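Local coordinates for C381 turret protein (Sulfolobus turreted icosahedral virus, PDB 4IND), which forms the turrets of an archaeal virus capsid, each chain folding into three jelly rolls in a row and assembling as a pentamer, at residues L227-I232 with Q375-L380; T177-M182 with E260-L265. All coordinates share one frame; numbering follows the deposited sequence. Where two conformers were deposited one is given.

Contact 1 of 2, residues L227-I232 with Q375-L380; sequences LVYLKI and QIAGEL. With 2HP (dihydrogenphosphate ion), chain B.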
loop_
_atom_site.group_PDB
_atom_site.type_symbol
_atom_site.label_atom_id
_atom_site.label_comp_id
_atom_site.label_asym_id
_atom_site.label_seq_id
_atom_site.Cartn_x
_atom_site.Cartn_y
_atom_site.Cartn_z
ATOM N N LEU A 227 0.409 1.800 27.981
ATOM C CA LEU A 227 0.744 1.827 26.562
ATOM C C LEU A 227 1.449 0.529 26.258
ATOM O O LEU A 227 2.585 0.306 26.697
ATOM C CB LEU A 227 1.667 3.011 26.242
ATOM C CG LEU A 227 2.191 3.075 24.802
ATOM C CD1 LEU A 227 1.032 2.959 23.813
ATOM C CD2 LEU A 227 2.977 4.344 24.540
ATOM N N VAL A 228 0.769 -0.341 25.535
ATOM C CA VAL A 228 1.352 -1.615 25.125
ATOM C C VAL A 228 1.171 -1.802 23.621
ATOM O O VAL A 228 0.477 -1.028 22.987
ATOM C CB VAL A 228 0.736 -2.795 25.893
ATOM C CG1 VAL A 228 0.986 -2.634 27.379
ATOM C CG2 VAL A 228 -0.755 -2.886 25.611
ATOM N N TYR A 229 1.827 -2.804 23.053
ATOM C CA TYR A 229 1.798 -2.971 21.612
ATOM C C TYR A 229 1.527 -4.428 21.281
ATOM O O TYR A 229 2.013 -5.316 21.968
ATOM C CB TYR A 229 3.147 -2.536 21.012
ATOM C CG TYR A 229 3.586 -1.133 21.360
ATOM C CD1 TYR A 229 3.241 -0.053 20.562
ATOM C CD2 TYR A 229 4.368 -0.888 22.472
ATOM C CE1 TYR A 229 3.674 1.243 20.871
ATOM C CE2 TYR A 229 4.790 0.401 22.792
ATOM C CZ TYR A 229 4.427 1.458 21.987
ATOM O OH TYR A 229 4.830 2.734 22.283
ATOM N N LEU A 230 0.768 -4.671 20.218
ATOM C CA LEU A 230 0.494 -6.024 19.753
ATOM C C LEU A 230 0.956 -6.159 18.333
ATOM O O LEU A 230 0.584 -5.344 17.487
ATOM C CB LEU A 230 -1.023 -6.293 19.740
ATOM C CG LEU A 230 -1.761 -6.348 21.054
ATOM C CD1 LEU A 230 -3.256 -6.637 20.783
ATOM C CD2 LEU A 230 -1.152 -7.442 21.873
ATOM N N LYS A 231 1.741 -7.191 18.056
ATOM C CA LYS A 231 2.008 -7.525 16.667
ATOM C C LYS A 231 0.983 -8.541 16.173
ATOM O O LYS A 231 1.004 -9.711 16.560
ATOM C CB LYS A 231 3.420 -8.054 16.468
ATOM C CG LYS A 231 3.677 -8.399 14.989
ATOM C CD LYS A 231 5.088 -8.899 14.713
ATOM C CE LYS A 231 5.237 -9.097 13.209
ATOM N NZ LYS A 231 6.571 -9.594 12.820
ATOM N N ILE A 232 0.056 -8.088 15.342
ATOM C CA ILE A 232 -0.945 -8.994 14.794
ATOM C C ILE A 232 -0.411 -9.549 13.480
ATOM O O ILE A 232 -0.408 -8.860 12.469
ATOM C CB ILE A 232 -2.275 -8.271 14.552
ATOM C CG1 ILE A 232 -2.761 -7.609 15.855
ATOM C CG2 ILE A 232 -3.333 -9.250 13.986
ATOM C CD1 ILE A 232 -3.127 -8.631 16.957
ATOM N N GLN A 375 15.170 -4.594 20.936
ATOM C CA GLN A 375 13.833 -4.834 21.491
ATOM C C GLN A 375 12.848 -4.046 20.649
ATOM O O GLN A 375 13.005 -2.833 20.458
ATOM C CB GLN A 375 13.773 -4.388 22.953
ATOM C CG GLN A 375 12.382 -4.537 23.572
ATOM C CD GLN A 375 12.413 -4.421 25.080
ATOM O OE1 GLN A 375 13.427 -4.047 25.664
ATOM N NE2 GLN A 375 11.304 -4.758 25.722
ATOM N N ILE A 376 11.834 -4.735 20.136
ATOM C CA ILE A 376 10.938 -4.163 19.156
ATOM C C ILE A 376 9.520 -4.180 19.694
ATOM O O ILE A 376 9.095 -5.164 20.300
ATOM C CB ILE A 376 11.034 -4.947 17.853
ATOM C CG1 ILE A 376 12.482 -4.831 17.324
ATOM C CG2 ILE A 376 10.009 -4.446 16.842
ATOM C CD1 ILE A 376 12.830 -5.790 16.220
ATOM N N ALA A 377 8.789 -3.084 19.491
ATOM C CA ALA A 377 7.402 -3.017 19.974
ATOM C C ALA A 377 6.566 -4.096 19.329
ATOM O O ALA A 377 6.674 -4.345 18.118
ATOM C CB ALA A 377 6.789 -1.635 19.714
ATOM N N GLY A 378 5.705 -4.723 20.137
ATOM C CA GLY A 378 4.699 -5.650 19.629
ATOM C C GLY A 378 4.815 -7.008 20.301
ATOM O O GLY A 378 5.816 -7.714 20.125
ATOM N N GLU A 379 3.815 -7.362 21.106
ATOM C CA GLU A 379 3.745 -8.704 21.682
ATOM C C GLU A 379 3.535 -9.698 20.531
ATOM O O GLU A 379 2.703 -9.460 19.652
ATOM C CB GLU A 379 2.567 -8.805 22.660
ATOM C CG GLU A 379 2.516 -10.106 23.460
ATOM C CD GLU A 379 3.704 -10.249 24.413
ATOM O OE1 GLU A 379 4.127 -11.399 24.694
ATOM O OE2 GLU A 379 4.203 -9.209 24.899
ATOM N N LEU A 380 4.275 -10.810 20.538
ATOM C CA LEU A 380 4.107 -11.833 19.491
ATOM C C LEU A 380 2.855 -12.637 19.739
ATOM O O LEU A 380 2.527 -12.926 20.887
ATOM C CB LEU A 380 5.313 -12.773 19.450
ATOM C CG LEU A 380 6.634 -12.071 19.164
ATOM C CD1 LEU A 380 7.761 -13.092 19.147
ATOM C CD2 LEU A 380 6.545 -11.339 17.844
HETATM P P 2HP B . 9.409 -7.515 13.518
HETATM O O1 2HP B . 10.599 -7.252 14.391
HETATM O O2 2HP B . 8.276 -6.929 14.312
HETATM O O3 2HP B . 9.250 -9.059 13.303
HETATM O O4 2HP B . 9.505 -6.744 12.169
#
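The carbonyl O of Tyr229 accepts the backbone N of Glu379 at 2.9 Å, with 168° at the hydrogen but with the donor well above the carbonyl plane. The CA of Gly378 also approaches that oxygen in a CA-H...O contact. Two residues along, Lys231 N returns a bond to Glu379 O, also 2.9 Å, so Glu379 is held through both its backbone N and O while Leu230 lies opposite it. The chain at Gly378 has a positive phi of 124°; a CB there would press on the carbonyl O of Ala377 and on Lys231 CB, which accounts for the glycine.

One residue earlier, Ala377 lays its methyl over one face of the Tyr229 ring. Its CB is 3.9 Å from the ring centroid and 20° off the normal, displaced toward CG and CD2: a CH-pi contact. The phenol hydroxyl continues to Asp235 of the second subunit. Leu230 CD2 meets Glu379 CB obliquely, and the carboxylate of Glu379 turns away to the backbone N atoms of Gly292 and Gly294.

Lys231 is fully extended, CG anti to N, which carries NZ past Leu380 to phosphate O3 at 2.8 Å; CD1 of Ile376 touches phosphate O1, and His296 binds the same ion. Strand 221-232 is the outermost strand of its four-stranded sheet in this chain, next to 176-187, and the residues just after strand 365-377 of the third jelly roll bond to it through Glu379, with strand 208-213 packing against Leu230 and Glu379.

Contact 2 of 2, residues T177-M182 with E260-L265; sequences TYAIKM and EEINEL. With 2HP (dihydrogenphosphate ion), chain Y.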
loop_
_atom_site.group_PDB
_atom_site.type_symbol
_atom_site.label_atom_id
_atom_site.label_comp_id
_atom_site.label_asym_id
_atom_site.label_seq_id
_atom_site.Cartn_x
_atom_site.Cartn_y
_atom_site.Cartn_z
ATOM N N THR A 177 0.923 -3.958 13.261
ATOM C CA THR A 177 1.318 -3.775 14.644
ATOM C C THR A 177 0.547 -2.587 15.176
ATOM O O THR A 177 0.373 -1.586 14.473
ATOM C CB THR A 177 2.837 -3.532 14.750
ATOM O OG1 THR A 177 3.527 -4.677 14.228
ATOM C CG2 THR A 177 3.246 -3.306 16.213
ATOM N N TYR A 178 0.050 -2.706 16.403
ATOM C CA TYR A 178 -0.802 -1.679 16.974
ATOM C C TYR A 178 -0.359 -1.223 18.343
ATOM O O TYR A 178 0.156 -2.005 19.140
ATOM C CB TYR A 178 -2.215 -2.214 17.118
ATOM C CG TYR A 178 -2.870 -2.610 15.818
ATOM C CD1 TYR A 178 -3.769 -1.765 15.185
ATOM C CD2 TYR A 178 -2.590 -3.832 15.224
ATOM C CE1 TYR A 178 -4.397 -2.134 13.991
ATOM C CE2 TYR A 178 -3.212 -4.214 14.028
ATOM C CZ TYR A 178 -4.098 -3.360 13.419
ATOM O OH TYR A 178 -4.729 -3.731 12.250
ATOM N N ALA A 179 -0.590 0.051 18.619
ATOM C CA ALA A 179 -0.437 0.581 19.968
ATOM C C ALA A 179 -1.818 0.576 20.605
ATOM O O ALA A 179 -2.802 0.957 19.967
ATOM C CB ALA A 179 0.130 1.975 19.941
ATOM N N ILE A 180 -1.898 0.132 21.856
ATOM C CA ILE A 180 -3.126 0.280 22.625
ATOM C C ILE A 180 -2.776 1.154 23.821
ATOM O O ILE A 180 -1.958 0.771 24.658
ATOM C CB ILE A 180 -3.634 -1.061 23.110
ATOM C CG1 ILE A 180 -4.016 -1.929 21.911
ATOM C CG2 ILE A 180 -4.832 -0.863 24.034
ATOM C CD1 ILE A 180 -4.329 -3.373 22.287
ATOM N N LYS A 181 -3.356 2.347 23.858
ATOM C CA LYS A 181 -3.047 3.322 24.882
ATOM C C LYS A 181 -4.294 3.531 25.733
ATOM O O LYS A 181 -5.404 3.734 25.213
ATOM C CB LYS A 181 -2.583 4.648 24.256
ATOM C CG LYS A 181 -2.096 5.677 25.276
ATOM C CD LYS A 181 -1.842 7.044 24.633
ATOM C CE LYS A 181 -0.731 6.976 23.578
ATOM N NZ LYS A 181 -0.423 8.347 23.041
ATOM N N MET A 182 -4.124 3.470 27.047
ATOM C CA MET A 182 -5.245 3.699 27.938
ATOM C C MET A 182 -4.894 4.675 29.055
ATOM O O MET A 182 -4.338 4.286 30.081
ATOM C CB MET A 182 -5.757 2.360 28.481
ATOM C CG MET A 182 -6.121 1.390 27.370
ATOM S SD MET A 182 -6.207 -0.332 27.876
ATOM C CE MET A 182 -7.319 -0.205 29.276
ATOM N N GLU A 260 -4.394 2.136 17.651
ATOM C CA GLU A 260 -3.903 2.758 16.429
ATOM C C GLU A 260 -2.779 1.943 15.825
ATOM O O GLU A 260 -1.960 1.356 16.549
ATOM C CB GLU A 260 -3.407 4.177 16.740
ATOM C CG GLU A 260 -2.385 4.188 17.850
ATOM C CD GLU A 260 -2.415 5.456 18.689
ATOM O OE1 GLU A 260 -3.020 6.465 18.265
ATOM O OE2 GLU A 260 -1.824 5.444 19.787
ATOM N N GLU A 261 -2.732 1.890 14.497
ATOM C CA GLU A 261 -1.670 1.167 13.813
ATOM C C GLU A 261 -0.366 1.967 13.873
ATOM O O GLU A 261 -0.374 3.197 13.748
ATOM C CB GLU A 261 -2.058 0.906 12.353
ATOM C CG GLU A 261 -1.212 -0.165 11.679
ATOM C CD GLU A 261 -1.617 -0.438 10.234
ATOM O OE1 GLU A 261 -2.667 0.079 9.786
ATOM O OE2 GLU A 261 -0.875 -1.164 9.548
ATOM N N ILE A 262 0.750 1.264 14.065
ATOM C CA ILE A 262 2.069 1.901 14.072
ATOM C C ILE A 262 3.007 1.265 13.045
ATOM O O ILE A 262 2.750 0.158 12.555
ATOM C CB ILE A 262 2.742 1.851 15.468
ATOM C CG1 ILE A 262 3.026 0.404 15.875
ATOM C CG2 ILE A 262 1.877 2.585 16.509
ATOM C CD1 ILE A 262 4.087 0.282 16.992
ATOM N N ASN A 263 4.062 1.998 12.691
ATOM C CA ASN A 263 5.170 1.447 11.948
ATOM C C ASN A 263 6.167 0.844 12.924
ATOM O O ASN A 263 6.058 1.052 14.130
ATOM C CB ASN A 263 5.815 2.523 11.066
ATOM C CG ASN A 263 4.958 2.847 9.863
ATOM O OD1 ASN A 263 4.303 1.965 9.320
ATOM N ND2 ASN A 263 4.931 4.113 9.461
ATOM N N GLU A 264 7.124 0.081 12.413
ATOM C CA GLU A 264 8.058 -0.602 13.292
ATOM C C GLU A 264 8.668 0.364 14.302
ATOM O O GLU A 264 9.097 1.463 13.956
ATOM C CB GLU A 264 9.173 -1.294 12.506
ATOM C CG GLU A 264 10.085 -2.091 13.425
ATOM C CD GLU A 264 11.227 -2.771 12.695
ATOM O OE1 GLU A 264 11.747 -3.768 13.234
ATOM O OE2 GLU A 264 11.606 -2.308 11.596
ATOM N N LEU A 265 8.678 -0.052 15.560
ATOM C CA LEU A 265 9.249 0.748 16.623
ATOM C C LEU A 265 10.375 -0.016 17.305
ATOM O O LEU A 265 10.142 -0.959 18.060
ATOM C CB LEU A 265 8.157 1.117 17.636
ATOM C CG LEU A 265 8.639 1.783 18.938
ATOM C CD1 LEU A 265 9.555 2.965 18.673
ATOM C CD2 LEU A 265 7.438 2.212 19.790
HETATM P P 2HP Y . -2.044 11.197 21.078
HETATM O O1 2HP Y . -0.567 11.383 21.538
HETATM O O2 2HP Y . -2.118 10.816 19.632
HETATM O O3 2HP Y . -2.778 12.493 21.099
HETATM O O4 2HP Y . -2.722 10.126 21.977
HETATM O O HOH W 1 1.314 -1.926 11.064
#
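Strands 177-182 and 260-262 run antiparallel with a marked twist, their axes 4.4 Å apart at closest approach and their directions 132° apart. Ala179 and Glu260 form a hydrogen-bonded pair: Ala179 N reaches Glu260 O at 2.8 Å almost head-on, and Glu260 N returns to Ala179 O at 3.0 Å in the carbonyl plane. Tyr178 and Glu261 follow as a non-hydrogen-bonded pair, and beyond them Ile262 N points nearly straight at Thr177 O, 2.9 Å away. Beside this bond lies a water that accepts from Thr177 N and donates to Ile262 O and Glu261 OE2, joining Thr177 N to two acceptors of 260-265, the one at Glu261 OE2 belonging to one of two modelled conformers.

On the face carrying Thr177, Ala179 and Ile262, the isoleucine bridges the other two. Its CG1 stands between backbone N and carbonyl carbon (chi1 64°), which sets CG1 3.7 Å from Thr177 CG2 and turns CG2 toward the Ala179 methyl. Glu260 CG meets that methyl as well, and its carboxylate forms a salt bridge with Arg154. Lys181 NZ lies 4.6 Å from Glu260 OE2, beyond a salt bridge; a bend at chi3 leads Lys181 NZ instead to phosphate O4 at 3.1 Å and to the backbone O of Asp235 in the second subunit. The other face holds the Tyr178 ring, whose CE1 lies near Glu261 CB, the two side chains crossing at a slant, while its hydroxyl bonds Arg174 O and its ring meets Phe149 edge-to-face.

Strand 176-187 is central in its four-stranded sheet, between 253-262 and 221-232, whose Tyr229 packs on Ala179 and Ile262.

In the fold
From the N terminus the chain first completes a jelly roll that neither contact includes, then enters the second at strand 155-163. Strand 176-187 supplies the first half of contact 2 and strand 221-232 the first half of contact 1. Residues 260-265 then close contact 2 across 77 intervening residues, within the second jelly roll and into the linker to the third. Contact 1 closes last, when residues 375-380 return from the third jelly roll after 142 residues. The two loops therefore cross. Their centres lie 8 Å apart, joined by Val228 O to Ile180 N and by Ala377 N to Leu265 O, so linker and C-terminal end meet beside one sheet.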